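Local atomic coordinates of protein yahD a copper inducible hydrolase (Lactococcus lactis subsp. lactis, PDB entry 3OG9), a protein that is a copper-inducible protein of the alpha/beta hydrolase family, probably with hydrolase activity, that binds D-malate in its pocket. Residues E72-E77 with H134-E139; N111-A116 with I130-G135; I39-P44 with A200-L205; D15-L20 with V101-A106; H23-D28 with Q55-Y60. One frame throughout, in Å; residues are numbered along the deposited sequence. Where two conformers were deposited one is given.

Contact 1 (E72-E77 with H134-E139). With MLT (D-malate), chain C.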
# COMPACT_ATOMS: atom_id res chain seq x y z
N GLU A 72 -8.18 -14.58 -9.73
CA GLU A 72 -9.59 -14.87 -10.00
C GLU A 72 -10.51 -14.55 -8.81
O GLU A 72 -11.71 -14.38 -9.00
CB GLU A 72 -9.82 -16.34 -10.43
CG GLU A 72 -9.14 -16.72 -11.78
CD GLU A 72 -7.64 -17.06 -11.63
OE1 GLU A 72 -7.13 -17.07 -10.49
OE2 GLU A 72 -6.97 -17.32 -12.68
N ASN A 73 -9.96 -14.49 -7.60
CA ASN A 73 -10.78 -14.13 -6.44
C ASN A 73 -10.94 -12.63 -6.20
O ASN A 73 -11.69 -12.23 -5.31
CB ASN A 73 -10.23 -14.79 -5.15
CG ASN A 73 -11.30 -14.95 -4.08
OD1 ASN A 73 -12.50 -14.95 -4.37
ND2 ASN A 73 -10.88 -15.08 -2.83
N PHE A 74 -10.26 -11.79 -6.97
CA PHE A 74 -10.32 -10.33 -6.73
C PHE A 74 -11.44 -9.74 -7.57
O PHE A 74 -11.43 -9.86 -8.81
CB PHE A 74 -8.97 -9.67 -7.03
CG PHE A 74 -7.79 -10.30 -6.31
CD1 PHE A 74 -7.92 -10.75 -4.99
CD2 PHE A 74 -6.52 -10.33 -6.91
CE1 PHE A 74 -6.80 -11.31 -4.32
CE2 PHE A 74 -5.42 -10.88 -6.25
CZ PHE A 74 -5.55 -11.38 -4.95
N ASP A 75 -12.41 -9.13 -6.91
CA ASP A 75 -13.51 -8.44 -7.62
C ASP A 75 -13.03 -7.08 -8.18
O ASP A 75 -12.93 -6.05 -7.47
CB ASP A 75 -14.72 -8.32 -6.70
CG ASP A 75 -15.91 -7.64 -7.35
OD1 ASP A 75 -15.72 -6.99 -8.40
OD2 ASP A 75 -17.02 -7.74 -6.78
N LEU A 76 -12.72 -7.08 -9.47
CA LEU A 76 -12.13 -5.93 -10.12
C LEU A 76 -13.09 -4.75 -10.24
O LEU A 76 -12.64 -3.59 -10.22
CB LEU A 76 -11.54 -6.31 -11.48
CG LEU A 76 -10.48 -7.42 -11.42
CD1 LEU A 76 -9.93 -7.70 -12.81
CD2 LEU A 76 -9.34 -7.13 -10.42
N GLU A 77 -14.39 -5.01 -10.34
CA GLU A 77 -15.35 -3.90 -10.28
C GLU A 77 -15.30 -3.20 -8.92
O GLU A 77 -15.28 -1.96 -8.84
CB GLU A 77 -16.76 -4.35 -10.64
CG GLU A 77 -16.95 -4.51 -12.17
CD GLU A 77 -18.41 -4.74 -12.60
OE1 GLU A 77 -19.34 -4.61 -11.77
OE2 GLU A 77 -18.61 -5.06 -13.79
N HIS A 134 4.59 -7.29 1.68
CA HIS A 134 3.89 -8.47 1.18
C HIS A 134 2.74 -8.16 0.22
O HIS A 134 1.63 -8.71 0.33
CB HIS A 134 3.46 -9.37 2.36
CG HIS A 134 4.64 -9.76 3.19
ND1 HIS A 134 5.60 -10.62 2.71
CD2 HIS A 134 5.08 -9.32 4.39
CE1 HIS A 134 6.58 -10.71 3.60
NE2 HIS A 134 6.28 -9.93 4.62
N GLY A 135 3.07 -7.30 -0.74
CA GLY A 135 2.15 -6.93 -1.80
C GLY A 135 2.21 -7.88 -2.99
O GLY A 135 3.10 -8.77 -3.10
N MET A 136 1.27 -7.68 -3.92
CA MET A 136 1.15 -8.51 -5.09
C MET A 136 0.45 -7.77 -6.20
O MET A 136 -0.13 -6.71 -5.96
CB MET A 136 0.34 -9.76 -4.74
CG MET A 136 -1.17 -9.50 -4.45
SD MET A 136 -1.91 -10.91 -3.62
CE MET A 136 -1.51 -12.18 -4.77
N GLN A 137 0.50 -8.33 -7.41
CA GLN A 137 -0.30 -7.81 -8.51
C GLN A 137 -1.78 -8.24 -8.37
O GLN A 137 -2.06 -9.43 -8.23
CB GLN A 137 0.29 -8.29 -9.85
CG GLN A 137 -0.41 -7.71 -11.04
CD GLN A 137 -0.07 -8.40 -12.31
OE1 GLN A 137 -0.38 -9.59 -12.50
NE2 GLN A 137 0.55 -7.66 -13.23
N LEU A 138 -2.72 -7.30 -8.43
CA LEU A 138 -4.16 -7.60 -8.39
C LEU A 138 -4.79 -7.87 -9.78
O LEU A 138 -5.73 -8.66 -9.90
CB LEU A 138 -4.90 -6.42 -7.74
CG LEU A 138 -4.51 -6.20 -6.28
CD1 LEU A 138 -5.35 -5.09 -5.74
CD2 LEU A 138 -4.71 -7.52 -5.47
N GLU A 139 -4.27 -7.20 -10.82
CA GLU A 139 -4.79 -7.32 -12.16
C GLU A 139 -3.70 -7.01 -13.19
O GLU A 139 -2.72 -6.29 -12.90
CB GLU A 139 -6.01 -6.38 -12.35
CG GLU A 139 -5.74 -4.97 -11.84
CD GLU A 139 -6.71 -3.92 -12.38
OE1 GLU A 139 -7.55 -4.28 -13.27
OE2 GLU A 139 -6.60 -2.73 -11.92
C1 MLT C . -5.85 -9.12 -1.21
O1 MLT C . -7.10 -9.28 -1.10
O2 MLT C . -5.38 -7.97 -1.36
C2 MLT C . -4.92 -10.31 -1.20
O3 MLT C . -5.63 -11.53 -1.12
C3 MLT C . -3.88 -10.20 -0.08
C4 MLT C . -4.48 -10.30 1.30
O4 MLT C . -3.81 -10.90 2.17
O5 MLT C . -5.59 -9.81 1.63
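Phe74 gives the largest share of this contact, and Leu138 meets its ring from above. Methyl CD2 of Leu138 lies over one ring face, offset toward the rim, 3.8 Å from the ring centroid. This is a CH-pi contact, and the two side chains cross at about a right angle. The backbone oxygen of Leu138 meets the same ring at its edge, in the ring plane, with O 3.5 Å from Phe74 CD2. The side chains of Phe74 and Met136 approach from opposite directions. The Met136 chain is bent at chi3 (-55°), and SD lies 3.9 Å from Phe74 CZ. This Met-aromatic contact is oblique. Leu76 packs beside this group, with its CD2 3.9 Å from Glu139 CB. The carboxylate of Glu139 turns to other partners, Asn118 and, through a salt bridge, Arg122. The Leu138 side chain also touches Leu79 of helix 76-97, which begins at Leu76. Asp75 is the N-cap of that helix, and its OD1 accepts from Ser78 N. Phe74 and Met136 both reach the bound D-malate. Phe74 CE1 is 3.4 Å from its hydroxyl O3, and Met136 SD is 3.9 Å from its C2. The arrangement is an apolar wall of the ligand pocket, built from loops of an alpha/beta hydrolase fold.

Contact 2 (N111-A116 with I130-G135). With MLT (D-malate), chain C.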
# COMPACT_ATOMS: atom_id res chain seq x y z
N ASN A 111 -3.39 -6.63 1.92
CA ASN A 111 -4.51 -5.93 1.24
C ASN A 111 -4.28 -4.42 0.99
O ASN A 111 -4.41 -3.94 -0.15
CB ASN A 111 -5.82 -6.17 2.01
CG ASN A 111 -7.07 -5.76 1.24
OD1 ASN A 111 -7.96 -5.14 1.79
ND2 ASN A 111 -7.16 -6.17 -0.03
N GLY A 112 -3.93 -3.66 2.04
CA GLY A 112 -3.65 -2.21 1.85
C GLY A 112 -2.49 -1.91 0.88
O GLY A 112 -2.55 -0.97 0.09
N ALA A 113 -1.43 -2.71 0.94
CA ALA A 113 -0.27 -2.55 0.07
C ALA A 113 -0.69 -2.76 -1.40
O ALA A 113 -0.26 -2.03 -2.30
CB ALA A 113 0.82 -3.55 0.47
N ASN A 114 -1.54 -3.75 -1.63
CA ASN A 114 -2.04 -4.10 -2.96
C ASN A 114 -2.84 -2.99 -3.59
O ASN A 114 -2.69 -2.71 -4.80
CB ASN A 114 -2.90 -5.39 -2.85
CG ASN A 114 -2.06 -6.58 -2.47
OD1 ASN A 114 -0.85 -6.52 -2.61
ND2 ASN A 114 -2.69 -7.68 -2.00
N VAL A 115 -3.64 -2.34 -2.75
CA VAL A 115 -4.51 -1.26 -3.16
C VAL A 115 -3.70 -0.01 -3.50
O VAL A 115 -3.96 0.66 -4.52
CB VAL A 115 -5.61 -1.05 -2.08
CG1 VAL A 115 -6.18 0.37 -2.05
CG2 VAL A 115 -6.71 -2.08 -2.31
N ALA A 116 -2.70 0.28 -2.65
CA ALA A 116 -1.75 1.41 -2.88
C ALA A 116 -0.99 1.25 -4.21
O ALA A 116 -0.86 2.19 -5.03
CB ALA A 116 -0.76 1.53 -1.72
N ILE A 130 6.33 4.51 -2.24
CA ILE A 130 5.50 3.45 -1.67
C ILE A 130 6.38 2.44 -0.93
O ILE A 130 7.44 2.05 -1.41
CB ILE A 130 4.71 2.70 -2.78
CG1 ILE A 130 3.69 3.64 -3.42
CG2 ILE A 130 3.97 1.44 -2.21
CD1 ILE A 130 2.71 2.93 -4.34
N ILE A 131 5.94 2.05 0.26
CA ILE A 131 6.52 0.95 1.00
C ILE A 131 5.41 -0.07 1.07
O ILE A 131 4.37 0.16 1.72
CB ILE A 131 6.95 1.42 2.41
CG1 ILE A 131 8.11 2.42 2.27
CG2 ILE A 131 7.40 0.22 3.32
CD1 ILE A 131 8.57 3.12 3.53
N ALA A 132 5.59 -1.20 0.37
CA ALA A 132 4.54 -2.25 0.29
C ALA A 132 5.04 -3.52 0.94
O ALA A 132 5.92 -4.17 0.39
CB ALA A 132 4.19 -2.55 -1.16
N PHE A 133 4.50 -3.88 2.10
CA PHE A 133 4.87 -5.15 2.74
C PHE A 133 3.97 -6.27 2.28
O PHE A 133 2.74 -6.21 2.45
CB PHE A 133 4.82 -5.04 4.26
CG PHE A 133 5.74 -3.98 4.84
CD1 PHE A 133 7.12 -4.12 4.80
CD2 PHE A 133 5.20 -2.83 5.45
CE1 PHE A 133 7.98 -3.12 5.36
CE2 PHE A 133 6.05 -1.83 6.01
CZ PHE A 133 7.42 -1.98 5.96
N HIS A 134 4.59 -7.29 1.68
CA HIS A 134 3.89 -8.47 1.18
C HIS A 134 2.74 -8.16 0.22
O HIS A 134 1.63 -8.71 0.33
CB HIS A 134 3.46 -9.37 2.36
CG HIS A 134 4.64 -9.76 3.19
ND1 HIS A 134 5.60 -10.62 2.71
CD2 HIS A 134 5.08 -9.32 4.39
CE1 HIS A 134 6.58 -10.71 3.60
NE2 HIS A 134 6.28 -9.93 4.62
N GLY A 135 3.07 -7.30 -0.74
CA GLY A 135 2.15 -6.93 -1.80
C GLY A 135 2.21 -7.88 -2.99
O GLY A 135 3.10 -8.77 -3.10
C1 MLT C . -5.85 -9.12 -1.21
O1 MLT C . -7.10 -9.28 -1.10
O2 MLT C . -5.38 -7.97 -1.36
C2 MLT C . -4.92 -10.31 -1.20
O3 MLT C . -5.63 -11.53 -1.12
C3 MLT C . -3.88 -10.20 -0.08
C4 MLT C . -4.48 -10.30 1.30
O4 MLT C . -3.81 -10.90 2.17
O5 MLT C . -5.59 -9.81 1.63
O HOH W 1 -0.71 -9.57 -0.77
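Asn114 reaches from helix 111-121 to the turn that follows strand 129-133, meeting Gly135 on one side and D-malate on the other. Its CB lies 3.9 Å and its CG 3.8 Å from O2 of the ligand. A chi1 of -67° sets CG beside the backbone N, and the turn of the amide (chi2 -18°) gives OD1 and ND2 different partners. OD1 is 3.1 Å from Gly135 CA and accepts a hydrogen bond from the backbone N of Met136. ND2 donates to malate O2 at 2.8 Å, with an N-H...O angle of 165°. It also donates to a water, which in turn donates to His134 O. The helix and strand belong to a beta-alpha-beta unit that starts with strand 105-109, with Gly112 in a probable nucleophile elbow. Replacing Asn114 by alanine is likely to leave Met136 N without its acceptor and malate O2 with one donor fewer. Asn111 supplies a second donor, its ND2 lying 2.9 Å from malate O2. Its OD1 accepts from Tyr60 N. Further along, the axes of the short helix and strand segments approach to 7.3 Å, with small alanines between them. Ala113 CB meets Ala132 CB at 3.9 Å, and CD1 of Ile130 reaches Ala116 O at 3.7 Å.

Contact 3 (I39-P44 with A200-L205). Unlike the reference sequence in segment 200-205: Lys202 (reference Asn).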
# COMPACT_ATOMS: atom_id res chain seq x y z
N ILE A 39 9.17 3.56 11.12
CA ILE A 39 9.70 3.74 9.78
C ILE A 39 10.05 5.20 9.46
O ILE A 39 11.11 5.48 8.87
CB ILE A 39 8.71 3.20 8.75
CG1 ILE A 39 8.55 1.68 8.90
CG2 ILE A 39 9.13 3.56 7.29
CD1 ILE A 39 7.41 1.10 8.06
N ALA A 40 9.16 6.11 9.83
CA ALA A 40 9.30 7.52 9.48
C ALA A 40 9.00 8.37 10.70
O ALA A 40 7.93 8.98 10.77
CB ALA A 40 8.33 7.86 8.34
N PRO A 41 9.92 8.39 11.69
CA PRO A 41 9.65 9.14 12.92
C PRO A 41 9.31 10.60 12.65
O PRO A 41 9.96 11.23 11.81
CB PRO A 41 10.98 9.04 13.70
CG PRO A 41 11.57 7.75 13.25
CD PRO A 41 11.23 7.71 11.76
N SER A 42 8.29 11.12 13.34
CA SER A 42 7.89 12.54 13.29
C SER A 42 7.01 12.91 12.07
O SER A 42 6.51 14.04 12.00
CB SER A 42 9.12 13.49 13.32
OG SER A 42 10.06 13.21 14.35
N HIS A 43 6.83 12.01 11.11
CA HIS A 43 6.04 12.35 9.92
C HIS A 43 4.55 12.32 10.27
O HIS A 43 4.11 11.45 11.01
CB HIS A 43 6.32 11.38 8.76
CG HIS A 43 7.68 11.56 8.14
ND1 HIS A 43 7.84 11.93 6.82
CD2 HIS A 43 8.93 11.39 8.63
CE1 HIS A 43 9.14 11.99 6.53
NE2 HIS A 43 9.82 11.65 7.61
N PRO A 44 3.77 13.27 9.73
CA PRO A 44 2.32 13.23 9.93
C PRO A 44 1.77 11.89 9.42
O PRO A 44 2.32 11.31 8.47
CB PRO A 44 1.79 14.35 9.01
CG PRO A 44 2.97 15.31 8.88
CD PRO A 44 4.20 14.41 8.90
N ALA A 200 14.29 -2.67 7.64
CA ALA A 200 14.83 -2.54 6.29
C ALA A 200 14.18 -1.33 5.59
O ALA A 200 14.84 -0.54 4.89
CB ALA A 200 14.62 -3.81 5.50
N ALA A 201 12.86 -1.18 5.79
CA ALA A 201 12.12 -0.05 5.18
C ALA A 201 12.52 1.29 5.81
O ALA A 201 12.74 2.29 5.09
CB ALA A 201 10.62 -0.29 5.34
N LYS A 202 12.67 1.30 7.14
CA LYS A 202 13.22 2.44 7.88
C LYS A 202 14.58 2.88 7.31
O LYS A 202 14.84 4.07 7.03
CB LYS A 202 13.38 2.06 9.37
CG LYS A 202 13.88 3.19 10.30
CD LYS A 202 13.99 2.70 11.75
CE LYS A 202 14.54 3.81 12.68
NZ LYS A 202 13.62 4.99 12.81
N LYS A 203 15.46 1.92 7.13
CA LYS A 203 16.78 2.21 6.57
C LYS A 203 16.69 2.73 5.14
O LYS A 203 17.32 3.73 4.76
CB LYS A 203 17.66 0.97 6.66
CG LYS A 203 19.08 1.13 6.08
CD LYS A 203 19.90 -0.10 6.51
CE LYS A 203 20.93 -0.51 5.49
NZ LYS A 203 21.65 0.67 4.95
N TRP A 204 15.88 2.06 4.33
CA TRP A 204 15.66 2.48 2.95
C TRP A 204 15.12 3.91 2.87
O TRP A 204 15.62 4.72 2.09
CB TRP A 204 14.68 1.53 2.28
CG TRP A 204 14.28 1.92 0.87
CD1 TRP A 204 14.98 1.66 -0.27
CD2 TRP A 204 13.08 2.58 0.47
NE1 TRP A 204 14.28 2.12 -1.37
CE2 TRP A 204 13.11 2.68 -0.94
CE3 TRP A 204 11.97 3.09 1.17
CZ2 TRP A 204 12.08 3.28 -1.67
CZ3 TRP A 204 10.92 3.68 0.41
CH2 TRP A 204 10.98 3.75 -0.98
N LEU A 205 14.15 4.24 3.73
CA LEU A 205 13.62 5.60 3.73
C LEU A 205 14.68 6.67 4.05
O LEU A 205 14.70 7.71 3.39
CB LEU A 205 12.41 5.75 4.67
CG LEU A 205 11.57 7.01 4.47
CD1 LEU A 205 10.95 7.11 3.08
CD2 LEU A 205 10.46 7.05 5.49
O HOH W 2 13.47 6.31 8.25
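Leu205 lays its CD2 methyl against Ala40 CB at 3.6 Å. The same methyl is 3.8 Å from Ile39 O and 4.1 Å from Ile39 CG2. The Leu205 and Ile39 side chains cross at about a right angle. With chi1 at -164° and chi2 at 61°, the Leu205 side chain carries CD2 to both residues. Ile39 has the most surface covered here, although its CB points away from the helix. Its CD1 passes Ala201 CB at 4.4 Å, and its backbone lies 4.2 Å from that of Lys202, CA to CA. A water donates to both Ile39 O and Lys202 O and so bridges the two backbones. Lys202, which is Asn in the reference sequence, runs extended to CE and then bends at chi4. Its NZ lies 3.5 Å from Pro41 CG, crossing the proline, and is hydrogen-bonded to Met38 O. Beneath the contact, Ile39 and Ala201 both touch Phe133 of strand 129-133. His43 closes a type II beta turn that begins at Ala40, and the chain then enters strand 45-48. Apolar packing and one bridging water join the C-terminal helix 195-208 to the end of helix 33-39 on one face of the central sheet, as in the layered alpha/beta hydrolase fold.

Contact 4 (D15-L20 with V101-A106)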
# COMPACT_ATOMS: atom_id res chain seq x y z
N ASP A 15 6.01 20.02 8.42
CA ASP A 15 6.80 20.23 7.18
C ASP A 15 7.31 18.92 6.56
O ASP A 15 7.84 18.93 5.43
CB ASP A 15 7.97 21.21 7.41
CG ASP A 15 7.51 22.57 7.94
OD1 ASP A 15 7.69 22.84 9.13
OD2 ASP A 15 6.96 23.38 7.17
N LEU A 16 7.14 17.80 7.28
CA LEU A 16 7.60 16.50 6.81
C LEU A 16 6.53 15.81 5.97
O LEU A 16 5.32 16.05 6.16
CB LEU A 16 7.96 15.61 7.99
CG LEU A 16 9.42 15.41 8.38
CD1 LEU A 16 10.27 16.67 8.20
CD2 LEU A 16 9.56 14.86 9.82
N ALA A 17 6.98 14.97 5.04
CA ALA A 17 6.10 14.24 4.12
C ALA A 17 5.08 13.37 4.86
O ALA A 17 5.42 12.67 5.81
CB ALA A 17 6.92 13.38 3.18
N PRO A 18 3.82 13.42 4.42
CA PRO A 18 2.79 12.68 5.11
C PRO A 18 2.86 11.20 4.74
O PRO A 18 3.30 10.84 3.64
CB PRO A 18 1.50 13.31 4.57
CG PRO A 18 1.86 13.73 3.17
CD PRO A 18 3.30 14.18 3.26
N LEU A 19 2.43 10.36 5.68
CA LEU A 19 2.33 8.92 5.44
C LEU A 19 0.88 8.55 5.30
O LEU A 19 0.06 8.98 6.11
CB LEU A 19 2.93 8.15 6.64
CG LEU A 19 4.27 8.66 7.16
CD1 LEU A 19 4.63 7.88 8.39
CD2 LEU A 19 5.39 8.59 6.08
N LEU A 20 0.53 7.77 4.26
CA LEU A 20 -0.83 7.19 4.17
C LEU A 20 -0.74 5.70 4.53
O LEU A 20 -0.05 4.95 3.86
CB LEU A 20 -1.38 7.30 2.73
CG LEU A 20 -2.77 6.64 2.51
CD1 LEU A 20 -3.83 7.44 3.27
CD2 LEU A 20 -3.17 6.49 1.00
N VAL A 101 -0.48 15.74 -1.14
CA VAL A 101 -0.59 14.39 -1.69
C VAL A 101 0.66 14.04 -2.50
O VAL A 101 1.16 12.91 -2.42
CB VAL A 101 -1.89 14.26 -2.50
CG1 VAL A 101 -1.96 12.95 -3.22
CG2 VAL A 101 -3.10 14.40 -1.56
N HIS A 102 1.20 15.01 -3.25
CA HIS A 102 2.41 14.74 -4.05
C HIS A 102 3.65 14.38 -3.20
O HIS A 102 4.66 13.92 -3.75
CB HIS A 102 2.71 15.92 -4.98
CG HIS A 102 3.27 17.10 -4.27
ND1 HIS A 102 2.48 18.07 -3.68
CD2 HIS A 102 4.55 17.47 -4.02
CE1 HIS A 102 3.25 18.97 -3.10
NE2 HIS A 102 4.51 18.63 -3.29
N LYS A 103 3.61 14.64 -1.90
CA LYS A 103 4.71 14.30 -1.00
C LYS A 103 4.45 12.99 -0.26
O LYS A 103 5.32 12.48 0.44
CB LYS A 103 4.92 15.39 0.06
CG LYS A 103 5.33 16.76 -0.49
CD LYS A 103 5.62 17.77 0.67
CE LYS A 103 6.87 17.40 1.49
NZ LYS A 103 7.06 18.24 2.76
N MET A 104 3.24 12.46 -0.42
CA MET A 104 2.77 11.32 0.34
C MET A 104 3.58 10.03 0.13
O MET A 104 3.95 9.65 -1.00
CB MET A 104 1.29 11.11 0.05
CG MET A 104 0.52 10.44 1.13
SD MET A 104 -1.27 10.80 0.89
CE MET A 104 -1.61 12.20 1.96
N ILE A 105 3.84 9.36 1.25
CA ILE A 105 4.52 8.07 1.27
C ILE A 105 3.47 7.07 1.71
O ILE A 105 2.99 7.15 2.83
CB ILE A 105 5.68 8.05 2.24
CG1 ILE A 105 6.75 9.09 1.85
CG2 ILE A 105 6.34 6.63 2.31
CD1 ILE A 105 7.71 9.35 3.05
N ALA A 106 3.08 6.17 0.82
CA ALA A 106 2.13 5.11 1.18
C ALA A 106 2.88 3.99 1.83
O ALA A 106 3.93 3.56 1.33
CB ALA A 106 1.37 4.57 -0.05
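Leu19 and Leu20 pair with Ile105 and Ala106 as neighbouring parallel strands in the central sheet of the alpha/beta hydrolase fold. Two backbone hydrogen bonds hold the register. Ile105 N donates to Pro18 O at 2.9 Å, a nearly straight bond at 167°. Leu20 N donates to Ile105 O, also at 2.9 Å. CA-H...O contacts add to these, among them Leu19 CA to Ile105 O at 3.2 Å. On one face of the sheet Leu19 and Ile105 lie side by side and point the same way, with CD2 of Leu19 3.9 Å from CD1 of Ile105. Ala17 CB joins them at that CD1. On the other face Met104 packs against Pro18 and Leu20. CG of Met104 is anti to its backbone N (chi1 -154°), and the chain bends at chi3. SD then meets Leu20 CB at 4.0 Å, while CE meets Pro18 CG. Further out, Val90 of helix 76-97 touches both Leu20 and Met104. Strand 45-48 takes the other edge of strand 19-22, and Leu19 bonds through its backbone to Pro44 and Leu46. Ala17 O accepts from His43 ND1. At the outer end the aliphatic part of Lys103 crosses Pro18 at about a right angle, where CB is 3.8 Å from CD of the proline. Its chain bends at chi3, and NZ comes to 2.9 Å from Asp15 O.

Contact 5 (H23-D28 with Q55-Y60). With MLT (D-malate), chain C.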
# COMPACT_ATOMS: atom_id res chain seq x y z
N HIS A 23 -4.14 -0.82 5.88
CA HIS A 23 -4.09 -2.07 6.69
C HIS A 23 -4.26 -3.37 5.88
O HIS A 23 -4.67 -3.33 4.71
CB HIS A 23 -5.16 -2.01 7.82
CG HIS A 23 -6.58 -1.91 7.32
ND1 HIS A 23 -7.25 -2.98 6.77
CD2 HIS A 23 -7.43 -0.86 7.26
CE1 HIS A 23 -8.47 -2.60 6.41
NE2 HIS A 23 -8.60 -1.32 6.71
N SER A 24 -3.94 -4.51 6.50
CA SER A 24 -4.15 -5.81 5.87
C SER A 24 -5.59 -6.25 6.06
O SER A 24 -6.36 -5.60 6.75
CB SER A 24 -3.24 -6.87 6.53
OG SER A 24 -3.59 -6.97 7.91
N THR A 25 -5.94 -7.40 5.49
CA THR A 25 -7.27 -7.97 5.71
C THR A 25 -7.45 -8.21 7.18
O THR A 25 -6.60 -8.82 7.84
CB THR A 25 -7.43 -9.30 4.94
OG1 THR A 25 -7.31 -9.05 3.53
CG2 THR A 25 -8.81 -9.92 5.19
N GLY A 26 -8.57 -7.73 7.70
CA GLY A 26 -8.90 -7.90 9.10
C GLY A 26 -8.27 -6.83 9.98
O GLY A 26 -8.51 -6.82 11.17
N GLY A 27 -7.42 -5.96 9.40
CA GLY A 27 -6.85 -4.86 10.15
C GLY A 27 -7.80 -3.70 10.25
O GLY A 27 -8.97 -3.78 9.82
N ASP A 28 -7.34 -2.61 10.85
CA ASP A 28 -8.11 -1.39 10.89
C ASP A 28 -7.19 -0.17 10.82
O ASP A 28 -5.98 -0.30 10.66
CB ASP A 28 -9.03 -1.35 12.13
CG ASP A 28 -8.26 -1.27 13.45
OD1 ASP A 28 -7.07 -0.82 13.48
OD2 ASP A 28 -8.86 -1.64 14.48
N GLN A 55 -18.65 -10.24 6.73
CA GLN A 55 -18.48 -11.06 7.94
C GLN A 55 -17.54 -10.44 8.98
O GLN A 55 -16.78 -11.16 9.65
CB GLN A 55 -18.08 -12.50 7.58
CG GLN A 55 -19.08 -13.17 6.61
CD GLN A 55 -18.76 -14.64 6.32
OE1 GLN A 55 -17.60 -15.02 6.09
NE2 GLN A 55 -19.81 -15.47 6.31
N GLY A 56 -17.60 -9.12 9.12
CA GLY A 56 -16.78 -8.40 10.10
C GLY A 56 -15.26 -8.40 9.85
O GLY A 56 -14.50 -8.03 10.74
N VAL A 57 -14.82 -8.81 8.66
CA VAL A 57 -13.39 -8.71 8.27
C VAL A 57 -13.13 -7.43 7.45
O VAL A 57 -13.60 -7.32 6.34
CB VAL A 57 -12.98 -9.94 7.44
CG1 VAL A 57 -11.54 -9.88 7.11
CG2 VAL A 57 -13.29 -11.25 8.23
N ASN A 58 -12.39 -6.46 7.98
CA ASN A 58 -12.14 -5.21 7.24
C ASN A 58 -11.28 -5.48 6.02
O ASN A 58 -10.29 -6.21 6.13
CB ASN A 58 -11.44 -4.18 8.14
CG ASN A 58 -12.32 -3.70 9.28
OD1 ASN A 58 -13.55 -3.73 9.19
ND2 ASN A 58 -11.69 -3.19 10.33
N ARG A 59 -11.63 -4.89 4.88
CA ARG A 59 -10.87 -5.03 3.61
C ARG A 59 -11.09 -3.79 2.75
O ARG A 59 -12.06 -3.06 2.96
CB ARG A 59 -11.36 -6.24 2.79
CG ARG A 59 -10.88 -7.62 3.23
CD ARG A 59 -11.40 -8.70 2.27
NE ARG A 59 -11.05 -8.33 0.90
CZ ARG A 59 -9.89 -8.60 0.32
NH1 ARG A 59 -8.96 -9.30 0.95
NH2 ARG A 59 -9.65 -8.17 -0.91
N TYR A 60 -10.23 -3.59 1.76
CA TYR A 60 -10.40 -2.47 0.82
C TYR A 60 -11.27 -2.75 -0.39
O TYR A 60 -11.76 -1.82 -1.02
CB TYR A 60 -9.05 -1.92 0.37
CG TYR A 60 -8.38 -1.18 1.47
CD1 TYR A 60 -8.71 0.15 1.75
CD2 TYR A 60 -7.45 -1.84 2.32
CE1 TYR A 60 -8.12 0.82 2.82
CE2 TYR A 60 -6.85 -1.15 3.38
CZ TYR A 60 -7.17 0.16 3.61
OH TYR A 60 -6.58 0.82 4.66
C1 MLT C . -5.85 -9.12 -1.21
O1 MLT C . -7.10 -9.28 -1.10
O2 MLT C . -5.38 -7.97 -1.36
C2 MLT C . -4.92 -10.31 -1.20
O3 MLT C . -5.63 -11.53 -1.12
C3 MLT C . -3.88 -10.20 -0.08
C4 MLT C . -4.48 -10.30 1.30
O4 MLT C . -3.81 -10.90 2.17
O5 MLT C . -5.59 -9.81 1.63
O HOH W 3 -11.74 -6.77 10.67
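His23 and Tyr60 form a tightly packed part of this contact. Their rings make an offset stack, with centroids 4.6 Å apart and planes at 29°. Gly27 O and Asp28 N lie over the opposite face of the imidazole, so the ring is sandwiched. A chi1 of 62° turns the ring back over its own loop, where ND1 donates to Ser24 O in the ring plane. NE2 is hydrogen-bonded to Gly50 N. Tyr60 would probably lose its stacking partner, and Gly50 N its bond, with an alanine in place of His23. Tyr60 OH accepts from His23 N at 3.2 Å and also bonds Ile48 O. Asn58 grips the turn from Ser24 to Gly27 at two points. Its O accepts from Gly26 N at 2.8 Å, almost straight (174°), and its ND2 donates to Gly27 O at 2.8 Å. Thr25 CG2 and Val57 CG1 are unusually close, at 3.3 Å. Toward solvent the contact is looser. There a water accepts from Asn58 N, donates to Gly56 O and makes a weak bond to Gly26 O. Toward the pocket, Thr25 OG1 donates to malate O5 at 2.7 Å. Arg59 NH1 and NH2 both donate to malate O1, each at 2.8 Å, while NE bonds Phe61 O. The two loops follow strands 19-22 and 45-48 and lie against helix 111-121, where Thr25 and Arg59 touch Asn111 and Tyr60 touches Val115.

Contacts 1, 2 and 5 all touch the D-malate, while contacts 3 and 4 lie away from it. Contacts 1 and 2 have centres 11 Å apart and share His134 and Gly135. Contact 5 joins contact 2 where Asn111 OD1 lies 2.7 Å from Tyr60 N, a probable hydrogen bond. Ser110, which binds malate, directly precedes segment 111-116 and is probably the nucleophile of a Ser-His-Asp triad with His191 and Asp160. Contact 4 meets contact 2 within the sheet, with Ile131 N 2.7 Å from Ala106 O. Contact 3 packs on one face of that sheet, with Trp204 CZ3 3.6 Å from Ile131 CG1. Contacts 1 and 3 stand about 27 Å apart, centre to centre.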